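Local coordinates for catalase-3 (Neurospora crassa, PDB 4AJ9), which catalyses the breakdown of hydrogen peroxide into water and oxygen with a heme cofactor, probably protecting the cell from the toxicity of the peroxide, at residues 211-216 against 338-343; 236-241 against 519-524; 327-332 against 363-368; 626-631 against 648-653. All coordinates share one frame; numbering follows the deposited sequence.

Contacts 1 and 3 both belong to the heme domain and both reach the heme, from different sides: contact 1 through Ile211 and His212 at a vinyl group, contact 3 through Phe328 at a propionate. Their centres lie 20 Å apart, and they touch where Phe339 CE1 packs on Pro330 O at 3.6 Å. Helix 343-360, which carries Tyr352, by similarity the axial ligand of the iron, runs from the end of contact 1 to just before 363-368 of contact 3. Contact 2, centred about 29 Å from contact 1, ties this domain to the linker before the C-terminal domain. Contact 4 lies within that domain, its centre about 24 Å from contact 2 and about 51 Å from contact 1.

Contact 1 (211-216 against 338-343); sequences IHTFRL and DFTEDP. With HEM (protoporphyrin IX containing Fe), chain Y.
Arg215 and Asp338 form an antiparallel, hydrogen-bonded pair, with Arg215 N 2.9 Å from Asp338 O and Asp338 N 2.8 Å from Arg215 O, and beyond this bridge side chains take over the join. Thr340 OG1 donates to Thr213 O (2.8 Å); its chi1 of 67° brings the hydroxyl there while the methyl CG2 lies over one face of the Arg215 guanidinium. Arginine suits its place by length: extended from CG to NE, it uses NH1 twice near the guanidinium plane, on a lone pair of Phe339 O (3.3 Å) and in a salt bridge to Glu341 OE1 (3.1 Å). The Glu341 carboxylate plane stands nearly perpendicular to the guanidinium. Glu280 pairs with NE of Arg215 and Arg424 with OE2 of Glu341, so these buried charges are answered in a chain. Nearer the heme, His212 ND1 donates to Asp342 OD2 (2.8 Å) from above the carboxylate plane, while Asp342 OD1 caps the start of helix 343-360. His212 NE2, hydrogen-bonded to Arg348, lies 3.3 Å from the vinyl carbon CBB of the heme. His212 thus belongs to the catalase heme pocket, with Asp342 its second-shell partner, beside the helix bearing Tyr352, by similarity the axial iron ligand.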
# COMPACT_ATOMS: atom_id res chain seq x y z
N ILE C 211 13.58 3.83 30.18
CA ILE C 211 14.54 4.91 29.86
C ILE C 211 14.03 6.30 30.23
O ILE C 211 14.62 6.98 31.06
CB ILE C 211 15.00 4.89 28.39
CG1 ILE C 211 15.66 3.55 28.07
CG2 ILE C 211 15.97 6.07 28.12
CD1 ILE C 211 16.57 3.59 26.86
N HIS C 212 12.94 6.74 29.61
CA HIS C 212 12.41 8.07 29.92
C HIS C 212 11.84 8.13 31.31
O HIS C 212 11.27 7.16 31.81
CB HIS C 212 11.29 8.46 28.97
CG HIS C 212 11.62 8.24 27.53
ND1 HIS C 212 12.57 8.98 26.86
CD2 HIS C 212 11.10 7.38 26.62
CE1 HIS C 212 12.63 8.57 25.60
NE2 HIS C 212 11.74 7.61 25.43
N THR C 213 11.94 9.31 31.90
CA THR C 213 11.08 9.67 33.00
C THR C 213 9.67 9.84 32.44
O THR C 213 9.47 10.55 31.46
CB THR C 213 11.54 10.98 33.66
OG1 THR C 213 12.95 10.91 33.93
CG2 THR C 213 10.76 11.23 34.97
N PHE C 214 8.71 9.16 33.06
CA PHE C 214 7.29 9.36 32.79
C PHE C 214 6.67 9.97 34.04
O PHE C 214 7.38 10.36 34.97
CB PHE C 214 6.61 8.05 32.42
CG PHE C 214 7.02 7.51 31.07
CD1 PHE C 214 8.17 6.74 30.94
CD2 PHE C 214 6.26 7.78 29.94
CE1 PHE C 214 8.55 6.25 29.71
CE2 PHE C 214 6.63 7.28 28.69
CZ PHE C 214 7.79 6.52 28.58
N ARG C 215 5.34 10.06 34.07
CA ARG C 215 4.64 10.49 35.27
C ARG C 215 3.58 9.48 35.68
O ARG C 215 2.83 8.97 34.84
CB ARG C 215 3.97 11.86 35.05
CG ARG C 215 4.94 13.03 35.02
CD ARG C 215 4.24 14.34 34.65
NE ARG C 215 5.06 15.48 35.07
CZ ARG C 215 5.69 16.31 34.24
NH1 ARG C 215 5.56 16.15 32.92
NH2 ARG C 215 6.42 17.30 34.72
N LEU C 216 3.51 9.21 36.98
CA LEU C 216 2.36 8.51 37.54
C LEU C 216 1.44 9.59 38.09
O LEU C 216 1.90 10.56 38.69
CB LEU C 216 2.77 7.54 38.65
CG LEU C 216 3.66 6.37 38.24
CD1 LEU C 216 3.87 5.43 39.43
CD2 LEU C 216 3.02 5.62 37.05
N ASP C 338 1.31 9.60 32.53
CA ASP C 338 1.47 10.74 31.62
C ASP C 338 2.89 10.83 31.07
O ASP C 338 3.80 10.18 31.58
CB ASP C 338 1.10 12.05 32.33
CG ASP C 338 0.78 13.18 31.34
OD1 ASP C 338 0.65 12.91 30.13
OD2 ASP C 338 0.66 14.35 31.78
N PHE C 339 3.07 11.66 30.04
CA PHE C 339 4.37 11.87 29.42
C PHE C 339 5.16 12.92 30.18
O PHE C 339 4.61 13.63 31.02
CB PHE C 339 4.20 12.33 27.98
CG PHE C 339 3.33 11.43 27.15
CD1 PHE C 339 3.75 10.14 26.85
CD2 PHE C 339 2.09 11.86 26.70
CE1 PHE C 339 2.93 9.30 26.10
CE2 PHE C 339 1.27 11.02 25.94
CZ PHE C 339 1.70 9.74 25.64
N THR C 340 6.45 13.02 29.88
CA THR C 340 7.21 14.19 30.26
C THR C 340 7.76 14.87 29.03
O THR C 340 7.68 14.35 27.90
CB THR C 340 8.38 13.89 31.20
OG1 THR C 340 9.37 13.13 30.51
CG2 THR C 340 7.91 13.15 32.47
N GLU C 341 8.36 16.03 29.27
CA GLU C 341 8.89 16.87 28.22
C GLU C 341 10.28 16.42 27.75
O GLU C 341 11.07 17.22 27.27
CB GLU C 341 8.95 18.32 28.72
CG GLU C 341 7.58 18.97 28.92
CD GLU C 341 6.89 18.57 30.22
OE1 GLU C 341 7.41 17.70 30.95
OE2 GLU C 341 5.82 19.14 30.51
N ASP C 342 10.55 15.12 27.89
CA ASP C 342 11.78 14.52 27.39
C ASP C 342 11.70 14.60 25.87
O ASP C 342 10.83 13.97 25.27
CB ASP C 342 11.82 13.08 27.90
CG ASP C 342 12.91 12.23 27.28
OD1 ASP C 342 13.24 12.39 26.07
OD2 ASP C 342 13.42 11.37 28.02
N PRO C 343 12.56 15.41 25.24
CA PRO C 343 12.44 15.64 23.79
C PRO C 343 12.63 14.38 22.95
O PRO C 343 12.28 14.36 21.78
CB PRO C 343 13.58 16.63 23.50
CG PRO C 343 13.86 17.29 24.82
CD PRO C 343 13.64 16.22 25.84
CHA HEM Y . 10.96 0.22 17.50
CHB HEM Y . 12.78 1.08 21.93
CHC HEM Y . 13.92 5.58 20.55
CHD HEM Y . 11.33 4.98 16.49
C1A HEM Y . 11.39 0.03 18.81
C2A HEM Y . 11.32 -1.21 19.57
C3A HEM Y . 11.84 -0.97 20.79
C4A HEM Y . 12.24 0.43 20.84
CMA HEM Y . 11.99 -1.97 21.96
CAA HEM Y . 10.79 -2.57 19.04
CBA HEM Y . 9.36 -2.84 19.49
CGA HEM Y . 8.97 -4.21 19.02
O1A HEM Y . 8.14 -4.32 18.08
O2A HEM Y . 9.49 -5.21 19.58
C1B HEM Y . 13.20 2.39 21.96
C2B HEM Y . 13.68 3.11 23.13
C3B HEM Y . 14.02 4.35 22.75
C4B HEM Y . 13.73 4.46 21.33
CMB HEM Y . 13.78 2.46 24.53
CAB HEM Y . 14.55 5.53 23.61
CBB HEM Y . 14.27 5.60 24.91
C1C HEM Y . 13.24 5.82 19.37
C2C HEM Y . 13.05 7.12 18.75
C3C HEM Y . 12.36 6.93 17.63
C4C HEM Y . 12.04 5.53 17.53
CMC HEM Y . 13.61 8.46 19.27
CAC HEM Y . 11.85 7.97 16.62
CBC HEM Y . 11.51 9.19 17.06
C1D HEM Y . 11.00 3.66 16.37
C2D HEM Y . 10.25 3.12 15.27
C3D HEM Y . 10.14 1.63 15.58
C4D HEM Y . 10.82 1.43 16.84
CMD HEM Y . 9.71 3.89 14.05
CAD HEM Y . 9.43 0.56 14.74
CBD HEM Y . 8.04 0.39 15.33
CGD HEM Y . 7.24 -0.56 14.48
O1D HEM Y . 6.26 -1.14 14.99
O2D HEM Y . 7.61 -0.75 13.29
NA HEM Y . 11.95 1.00 19.62
NB HEM Y . 13.24 3.25 20.89
NC HEM Y . 12.61 4.88 18.60
ND HEM Y . 11.31 2.66 17.28
FE HEM Y . 12.20 2.95 19.16
O HOH W 1 13.83 11.11 30.75
O HOH W 2 8.57 18.80 33.31

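Contact 2 (236-241 against 519-524); sequences KAALVW and VSIFNE
Ile521 packs its branched side chain against the backbone of Lys236 and Ala237 and the methyl of Ala238, and this is the tight part of the contact. Its CG2 lies 3.6 Å from Lys236 O and 3.8 Å from Ala237 CA, while CD1 points on to Ala238 CB at 4.1 Å. Phe522 approaches the same methyl from farther along, its CZ 4.0 Å from Ala238 CB, and its ring turns an edge to Leu239 O. Alanine suits position 238 because two bulky hydrophobic residues converge on its single methyl. The two pieces are irregular chain: 236-241 runs from the heme domain's strand 223-232 to helix 241-250, whereas residues 519-524 are part of the linker that goes on to strand 533-537 of the C-terminal domain. The linker is turned by an ST motif, in which Ser520 OG accepts from Asn523 N at 3.0 Å. Glu456 holds that turn from outside, taking hydrogen bonds from Ser520 OG and from the backbone N of Ile521 and of Phe522. The other flank is looser and wetter. There the long chain of Lys236, bent at chi3 (-68°), brings NZ to Ser520 O in a weak hydrogen bond of 3.3 Å. The same ammonium donates to a water at 3.1 Å, which lies 2.8 Å from Val519 O. NZ also has weak partners in Gly518 O and, as a long ion pair, Asp207.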
# COMPACT_ATOMS: atom_id res chain seq x y z
N LYS C 236 21.12 -11.33 35.59
CA LYS C 236 21.79 -10.87 34.37
C LYS C 236 22.99 -11.76 34.03
O LYS C 236 23.75 -12.16 34.91
CB LYS C 236 22.22 -9.41 34.51
CG LYS C 236 21.05 -8.42 34.44
CD LYS C 236 21.52 -6.98 34.53
CE LYS C 236 22.07 -6.66 35.92
NZ LYS C 236 22.63 -5.28 35.99
N ALA C 237 23.16 -12.07 32.74
CA ALA C 237 24.28 -12.89 32.30
C ALA C 237 24.66 -12.49 30.89
O ALA C 237 23.80 -12.11 30.10
CB ALA C 237 23.91 -14.38 32.34
N ALA C 238 25.95 -12.57 30.56
CA ALA C 238 26.42 -12.19 29.23
C ALA C 238 27.47 -13.14 28.69
O ALA C 238 28.13 -13.86 29.44
CB ALA C 238 26.95 -10.77 29.24
N LEU C 239 27.62 -13.13 27.37
CA LEU C 239 28.60 -13.94 26.69
C LEU C 239 29.92 -13.16 26.64
O LEU C 239 29.99 -12.05 27.18
CB LEU C 239 28.11 -14.19 25.26
CG LEU C 239 26.69 -14.77 25.17
CD1 LEU C 239 26.22 -14.87 23.71
CD2 LEU C 239 26.60 -16.12 25.87
N VAL C 240 30.95 -13.72 26.01
CA VAL C 240 32.12 -12.93 25.64
C VAL C 240 32.10 -12.74 24.12
O VAL C 240 31.46 -13.51 23.41
CB VAL C 240 33.45 -13.58 26.12
CG1 VAL C 240 33.46 -13.66 27.65
CG2 VAL C 240 33.65 -14.97 25.52
N TRP C 241 32.77 -11.70 23.62
CA TRP C 241 32.65 -11.34 22.21
C TRP C 241 33.07 -12.47 21.25
O TRP C 241 32.34 -12.80 20.31
CB TRP C 241 33.42 -10.05 21.90
CG TRP C 241 33.34 -9.67 20.45
CD1 TRP C 241 34.39 -9.49 19.59
CD2 TRP C 241 32.15 -9.45 19.68
NE1 TRP C 241 33.92 -9.17 18.33
CE2 TRP C 241 32.55 -9.14 18.36
CE3 TRP C 241 30.78 -9.49 19.97
CZ2 TRP C 241 31.64 -8.85 17.34
CZ3 TRP C 241 29.87 -9.22 18.95
CH2 TRP C 241 30.30 -8.91 17.66
N VAL C 519 24.58 -1.90 38.00
CA VAL C 519 24.88 -1.81 36.57
C VAL C 519 25.82 -2.91 36.09
O VAL C 519 25.97 -3.13 34.87
CB VAL C 519 25.39 -0.39 36.17
CG1 VAL C 519 24.34 0.67 36.51
CG2 VAL C 519 26.69 -0.09 36.86
N SER C 520 26.45 -3.60 37.03
CA SER C 520 27.36 -4.70 36.71
C SER C 520 26.61 -6.01 36.43
O SER C 520 25.57 -6.29 37.01
CB SER C 520 28.38 -4.91 37.83
OG SER C 520 29.08 -6.14 37.69
N ILE C 521 27.15 -6.82 35.52
CA ILE C 521 26.60 -8.15 35.27
C ILE C 521 27.43 -9.19 36.01
O ILE C 521 26.90 -10.08 36.69
CB ILE C 521 26.59 -8.47 33.76
CG1 ILE C 521 25.59 -7.58 33.02
CG2 ILE C 521 26.26 -9.95 33.53
CD1 ILE C 521 25.77 -7.58 31.52
N PHE C 522 28.75 -9.06 35.89
CA PHE C 522 29.68 -10.09 36.35
C PHE C 522 30.02 -10.03 37.84
O PHE C 522 30.68 -10.93 38.37
CB PHE C 522 30.95 -10.05 35.49
CG PHE C 522 30.71 -10.42 34.07
CD1 PHE C 522 30.59 -11.74 33.70
CD2 PHE C 522 30.57 -9.44 33.10
CE1 PHE C 522 30.36 -12.09 32.38
CE2 PHE C 522 30.34 -9.79 31.78
CZ PHE C 522 30.24 -11.12 31.43
N ASN C 523 29.58 -8.99 38.54
CA ASN C 523 29.87 -8.91 39.97
C ASN C 523 28.86 -9.67 40.83
O ASN C 523 28.77 -9.46 42.04
CB ASN C 523 29.99 -7.45 40.43
CG ASN C 523 28.64 -6.80 40.66
OD1 ASN C 523 27.63 -7.25 40.14
ND2 ASN C 523 28.63 -5.72 41.45
N GLU C 524 28.10 -10.56 40.21
CA GLU C 524 27.07 -11.28 40.94
C GLU C 524 26.72 -12.61 40.27
O GLU C 524 26.62 -12.69 39.05
CB GLU C 524 25.82 -10.41 41.08
CG GLU C 524 24.73 -11.04 41.92
CD GLU C 524 23.68 -10.04 42.36
OE1 GLU C 524 23.40 -9.08 41.60
OE2 GLU C 524 23.13 -10.21 43.47
O HOH W 3 24.13 -4.54 33.35
O HOH W 4 24.15 -11.40 37.15

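Contact 3 (327-332 against 363-368). With HEM (protoporphyrin IX containing Fe), chain Y.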
# COMPACT_ATOMS: atom_id res chain seq x y z
N SER C 327 2.25 -4.27 17.05
CA SER C 327 2.66 -2.89 16.79
C SER C 327 2.72 -2.12 18.10
O SER C 327 1.68 -1.66 18.59
CB SER C 327 1.62 -2.21 15.89
OG SER C 327 1.53 -2.84 14.62
N PHE C 328 3.91 -1.99 18.68
CA PHE C 328 4.07 -1.28 19.95
C PHE C 328 4.08 0.23 19.71
O PHE C 328 4.45 0.69 18.63
CB PHE C 328 5.36 -1.68 20.66
CG PHE C 328 5.35 -3.08 21.22
CD1 PHE C 328 4.82 -3.34 22.49
CD2 PHE C 328 5.90 -4.14 20.50
CE1 PHE C 328 4.82 -4.62 23.00
CE2 PHE C 328 5.89 -5.42 21.02
CZ PHE C 328 5.36 -5.66 22.27
N GLN C 329 3.67 0.99 20.73
CA GLN C 329 3.71 2.45 20.69
C GLN C 329 3.85 3.02 22.10
O GLN C 329 3.07 2.68 23.00
CB GLN C 329 2.41 3.02 20.13
CG GLN C 329 2.09 2.73 18.67
CD GLN C 329 0.86 3.52 18.24
OE1 GLN C 329 0.77 4.71 18.50
NE2 GLN C 329 -0.11 2.85 17.62
N PRO C 330 4.83 3.92 22.31
CA PRO C 330 4.89 4.60 23.60
C PRO C 330 3.68 5.52 23.76
O PRO C 330 3.40 5.97 24.87
CB PRO C 330 6.19 5.41 23.52
CG PRO C 330 6.93 4.86 22.38
CD PRO C 330 5.95 4.29 21.43
N GLY C 331 2.95 5.78 22.67
CA GLY C 331 1.73 6.57 22.78
C GLY C 331 0.56 5.74 23.32
O GLY C 331 -0.53 6.25 23.59
N HIS C 332 0.77 4.44 23.43
CA HIS C 332 -0.24 3.59 24.04
C HIS C 332 -0.21 3.85 25.54
O HIS C 332 0.48 3.15 26.29
CB HIS C 332 0.05 2.12 23.74
CG HIS C 332 -0.41 1.67 22.39
ND1 HIS C 332 -0.00 0.49 21.82
CD2 HIS C 332 -1.27 2.24 21.51
CE1 HIS C 332 -0.58 0.35 20.64
NE2 HIS C 332 -1.36 1.39 20.43
N PRO C 363 -4.68 2.01 8.12
CA PRO C 363 -4.93 2.67 9.40
C PRO C 363 -5.64 1.77 10.41
O PRO C 363 -5.88 2.21 11.53
CB PRO C 363 -5.85 3.82 8.99
CG PRO C 363 -6.67 3.21 7.91
CD PRO C 363 -5.74 2.30 7.15
N ASN C 364 -5.98 0.54 10.02
CA ASN C 364 -6.74 -0.34 10.91
C ASN C 364 -5.92 -1.42 11.62
O ASN C 364 -6.47 -2.43 12.06
CB ASN C 364 -7.93 -0.95 10.16
CG ASN C 364 -9.05 0.06 9.95
OD1 ASN C 364 -9.49 0.70 10.91
ND2 ASN C 364 -9.49 0.24 8.70
N PHE C 365 -4.61 -1.20 11.74
CA PHE C 365 -3.73 -2.17 12.37
C PHE C 365 -4.11 -2.46 13.82
O PHE C 365 -3.76 -3.52 14.35
CB PHE C 365 -2.27 -1.70 12.29
CG PHE C 365 -2.08 -0.30 12.75
CD1 PHE C 365 -1.88 -0.02 14.08
CD2 PHE C 365 -2.17 0.76 11.84
CE1 PHE C 365 -1.73 1.29 14.51
CE2 PHE C 365 -2.03 2.06 12.26
CZ PHE C 365 -1.81 2.33 13.60
N GLU C 366 -4.82 -1.54 14.48
CA GLU C 366 -5.22 -1.84 15.87
C GLU C 366 -6.30 -2.92 15.93
O GLU C 366 -6.61 -3.43 17.00
CB GLU C 366 -5.66 -0.58 16.65
CG GLU C 366 -4.63 0.56 16.72
CD GLU C 366 -3.49 0.30 17.71
OE1 GLU C 366 -2.95 -0.82 17.77
OE2 GLU C 366 -3.13 1.24 18.44
N GLN C 367 -6.87 -3.25 14.77
CA GLN C 367 -7.90 -4.29 14.69
C GLN C 367 -7.33 -5.71 14.57
O GLN C 367 -8.05 -6.69 14.75
CB GLN C 367 -8.87 -3.99 13.54
CG GLN C 367 -9.60 -2.67 13.68
CD GLN C 367 -10.70 -2.48 12.65
OE1 GLN C 367 -10.62 -3.01 11.54
NE2 GLN C 367 -11.73 -1.72 13.01
N LEU C 368 -6.03 -5.83 14.29
CA LEU C 368 -5.41 -7.15 14.21
C LEU C 368 -5.54 -7.84 15.57
O LEU C 368 -5.42 -7.19 16.61
CB LEU C 368 -3.95 -7.05 13.81
CG LEU C 368 -3.72 -6.48 12.40
CD1 LEU C 368 -2.24 -6.23 12.15
CD2 LEU C 368 -4.31 -7.42 11.35
CHA HEM Y . 10.96 0.22 17.50
CHB HEM Y . 12.78 1.08 21.93
CHC HEM Y . 13.92 5.58 20.55
CHD HEM Y . 11.33 4.98 16.49
C1A HEM Y . 11.39 0.03 18.81
C2A HEM Y . 11.32 -1.21 19.57
C3A HEM Y . 11.84 -0.97 20.79
C4A HEM Y . 12.24 0.43 20.84
CMA HEM Y . 11.99 -1.97 21.96
CAA HEM Y . 10.79 -2.57 19.04
CBA HEM Y . 9.36 -2.84 19.49
CGA HEM Y . 8.97 -4.21 19.02
O1A HEM Y . 8.14 -4.32 18.08
O2A HEM Y . 9.49 -5.21 19.58
C1B HEM Y . 13.20 2.39 21.96
C2B HEM Y . 13.68 3.11 23.13
C3B HEM Y . 14.02 4.35 22.75
C4B HEM Y . 13.73 4.46 21.33
CMB HEM Y . 13.78 2.46 24.53
CAB HEM Y . 14.55 5.53 23.61
CBB HEM Y . 14.27 5.60 24.91
C1C HEM Y . 13.24 5.82 19.37
C2C HEM Y . 13.05 7.12 18.75
C3C HEM Y . 12.36 6.93 17.63
C4C HEM Y . 12.04 5.53 17.53
CMC HEM Y . 13.61 8.46 19.27
CAC HEM Y . 11.85 7.97 16.62
CBC HEM Y . 11.51 9.19 17.06
C1D HEM Y . 11.00 3.66 16.37
C2D HEM Y . 10.25 3.12 15.27
C3D HEM Y . 10.14 1.63 15.58
C4D HEM Y . 10.82 1.43 16.84
CMD HEM Y . 9.71 3.89 14.05
CAD HEM Y . 9.43 0.56 14.74
CBD HEM Y . 8.04 0.39 15.33
CGD HEM Y . 7.24 -0.56 14.48
O1D HEM Y . 6.26 -1.14 14.99
O2D HEM Y . 7.61 -0.75 13.29
NA HEM Y . 11.95 1.00 19.62
NB HEM Y . 13.24 3.25 20.89
NC HEM Y . 12.61 4.88 18.60
ND HEM Y . 11.31 2.66 17.28
FE HEM Y . 12.20 2.95 19.16
O HOH W 5 -0.21 0.03 17.46
O HOH W 6 -3.14 3.87 17.58
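Gln329 carries its amide to the edge of the Phe365 ring, where NE2 comes within 3.8 Å of CE1. The chain is extended beyond CG, which gives glutamine the length to cross, and its CB lies over the centre of the His332 ring, 3.8 Å above the plane. Beside it, His332 NE2 donates to Glu366 OE2 at 2.7 Å. This bond is well formed on both sides: the oxygen uses its syn lone pair, lies close to the imidazole plane, and belongs to a carboxylate only 19° from coplanar with the ring. A bend at chi2 (-76°) directs the Glu366 carboxylate to the histidine. The imidazole also bonds through ND1 to Asp134, and two carboxylates at its two nitrogens would probably stabilise a positively charged ring. The donor and acceptor belong to two parts of the heme domain: a type I beta turn from Gln329 to His332, and a short 3-10 segment, ending at Gln367, that follows helix 343-360. Two waters fill in between them. One accepts from Gln329 NE2 at 2.8 Å and donates to both Ser327 O and Glu366 OE1; the other accepts from Gln329 NE2 at 3.2 Å and donates to Glu366 OE2 at 2.8 Å, so both carboxylate oxygens and the amide nitrogen are engaged. Phe22 of the third subunit packs on His332 and Glu366. On the heme side, Phe328 turns its ring edge to a propionate, with CD2 3.3 Å from O1A.

Contact 4 (626-631 against 648-653)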
# COMPACT_ATOMS: atom_id res chain seq x y z
N PRO C 626 32.18 -23.20 32.92
CA PRO C 626 32.52 -24.38 33.72
C PRO C 626 32.80 -25.54 32.78
O PRO C 626 31.94 -25.84 31.95
CB PRO C 626 31.24 -24.67 34.50
CG PRO C 626 30.43 -23.43 34.43
CD PRO C 626 30.83 -22.69 33.20
N VAL C 627 33.97 -26.16 32.89
CA VAL C 627 34.25 -27.38 32.13
C VAL C 627 34.66 -28.50 33.07
O VAL C 627 35.13 -28.26 34.19
CB VAL C 627 35.32 -27.15 31.04
CG1 VAL C 627 34.87 -26.05 30.06
CG2 VAL C 627 36.68 -26.80 31.67
N ALA C 628 34.46 -29.74 32.64
CA ALA C 628 34.70 -30.86 33.53
C ALA C 628 34.97 -32.17 32.80
O ALA C 628 34.80 -32.27 31.59
CB ALA C 628 33.53 -31.03 34.49
N ALA C 629 35.39 -33.17 33.56
CA ALA C 629 35.68 -34.48 32.99
C ALA C 629 35.57 -35.53 34.09
O ALA C 629 36.11 -35.36 35.18
CB ALA C 629 37.06 -34.49 32.37
N VAL C 630 34.84 -36.61 33.80
CA VAL C 630 34.64 -37.68 34.77
C VAL C 630 35.71 -38.76 34.64
O VAL C 630 36.02 -39.22 33.54
CB VAL C 630 33.25 -38.33 34.63
CG1 VAL C 630 33.02 -39.31 35.77
CG2 VAL C 630 32.18 -37.27 34.62
N GLY C 631 36.27 -39.16 35.78
CA GLY C 631 37.25 -40.22 35.83
C GLY C 631 38.36 -40.08 34.81
O GLY C 631 39.06 -39.06 34.75
N GLY C 648 36.66 -23.25 37.98
CA GLY C 648 35.73 -23.55 36.91
C GLY C 648 36.08 -24.81 36.15
O GLY C 648 35.49 -25.10 35.11
N VAL C 649 37.07 -25.55 36.66
CA VAL C 649 37.44 -26.83 36.06
C VAL C 649 37.21 -27.93 37.08
O VAL C 649 37.68 -27.83 38.21
CB VAL C 649 38.91 -26.85 35.60
CG1 VAL C 649 39.27 -28.23 35.04
CG2 VAL C 649 39.17 -25.76 34.55
N TYR C 650 36.46 -28.96 36.70
CA TYR C 650 36.09 -29.99 37.64
C TYR C 650 36.48 -31.37 37.13
O TYR C 650 36.12 -31.75 36.02
CB TYR C 650 34.59 -29.93 37.93
CG TYR C 650 34.15 -28.54 38.26
CD1 TYR C 650 34.27 -28.04 39.55
CD2 TYR C 650 33.65 -27.70 37.28
CE1 TYR C 650 33.89 -26.75 39.85
CE2 TYR C 650 33.27 -26.41 37.56
CZ TYR C 650 33.39 -25.94 38.84
OH TYR C 650 32.99 -24.65 39.12
N ALA C 651 37.22 -32.10 37.95
CA ALA C 651 37.65 -33.44 37.58
C ALA C 651 37.48 -34.33 38.79
O ALA C 651 37.71 -33.91 39.92
CB ALA C 651 39.11 -33.42 37.13
N GLY C 652 37.05 -35.56 38.55
CA GLY C 652 36.83 -36.51 39.62
C GLY C 652 35.73 -37.48 39.25
O GLY C 652 35.47 -37.71 38.07
N ALA C 653 35.09 -38.04 40.27
CA ALA C 653 34.00 -38.99 40.06
C ALA C 653 32.72 -38.26 39.67
O ALA C 653 32.59 -37.06 39.90
CB ALA C 653 33.78 -39.83 41.32
O HOH W 7 38.64 -36.57 36.11
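Val627 N donates to Gly648 O at 2.9 Å, the first in a ladder of bonds that joins strands 627-630 and 649-652 in parallel register. Tyr650 N then gives its hydrogen to Val627 O, and Tyr650 O accepts from Ala629 N, each at 2.9 Å. The ladder weakens next, where Gly652 N stands 3.5 Å from Ala629 O. A water helps there: it donates to Ala629 O at 3.0 Å and to Gly631 O, and accepts weakly from Gly652 N. The last rung, Gly631 N to Gly652 O, is short again at 2.8 Å and nearly straight (173°). On the other edge of 626-631, the backbones of Pro626, Ala628 and Val630 bond to strand 587-590. The pair is part of a beta-alpha-beta unit, with helix 634-639 between the strands, in the parallel sheet of the C-terminal domain, whose sequence places it in the glutaminase I clan. Leu637 of that helix packs on Val627, Ala629 and Val649, and the two valines meet CG2 to CG2 at 3.9 Å. On the opposite face, the small Ala628 lies with its methyl at the edge of the Tyr650 ring, which also has Pro626 CB 4.1 Å from CE2, and helix 654-667 lies against both Ala628 and Tyr650 through Val661. Gly652 (phi 150°) has a backbone shape suited to glycine, just before Ala653, the N-cap of that helix.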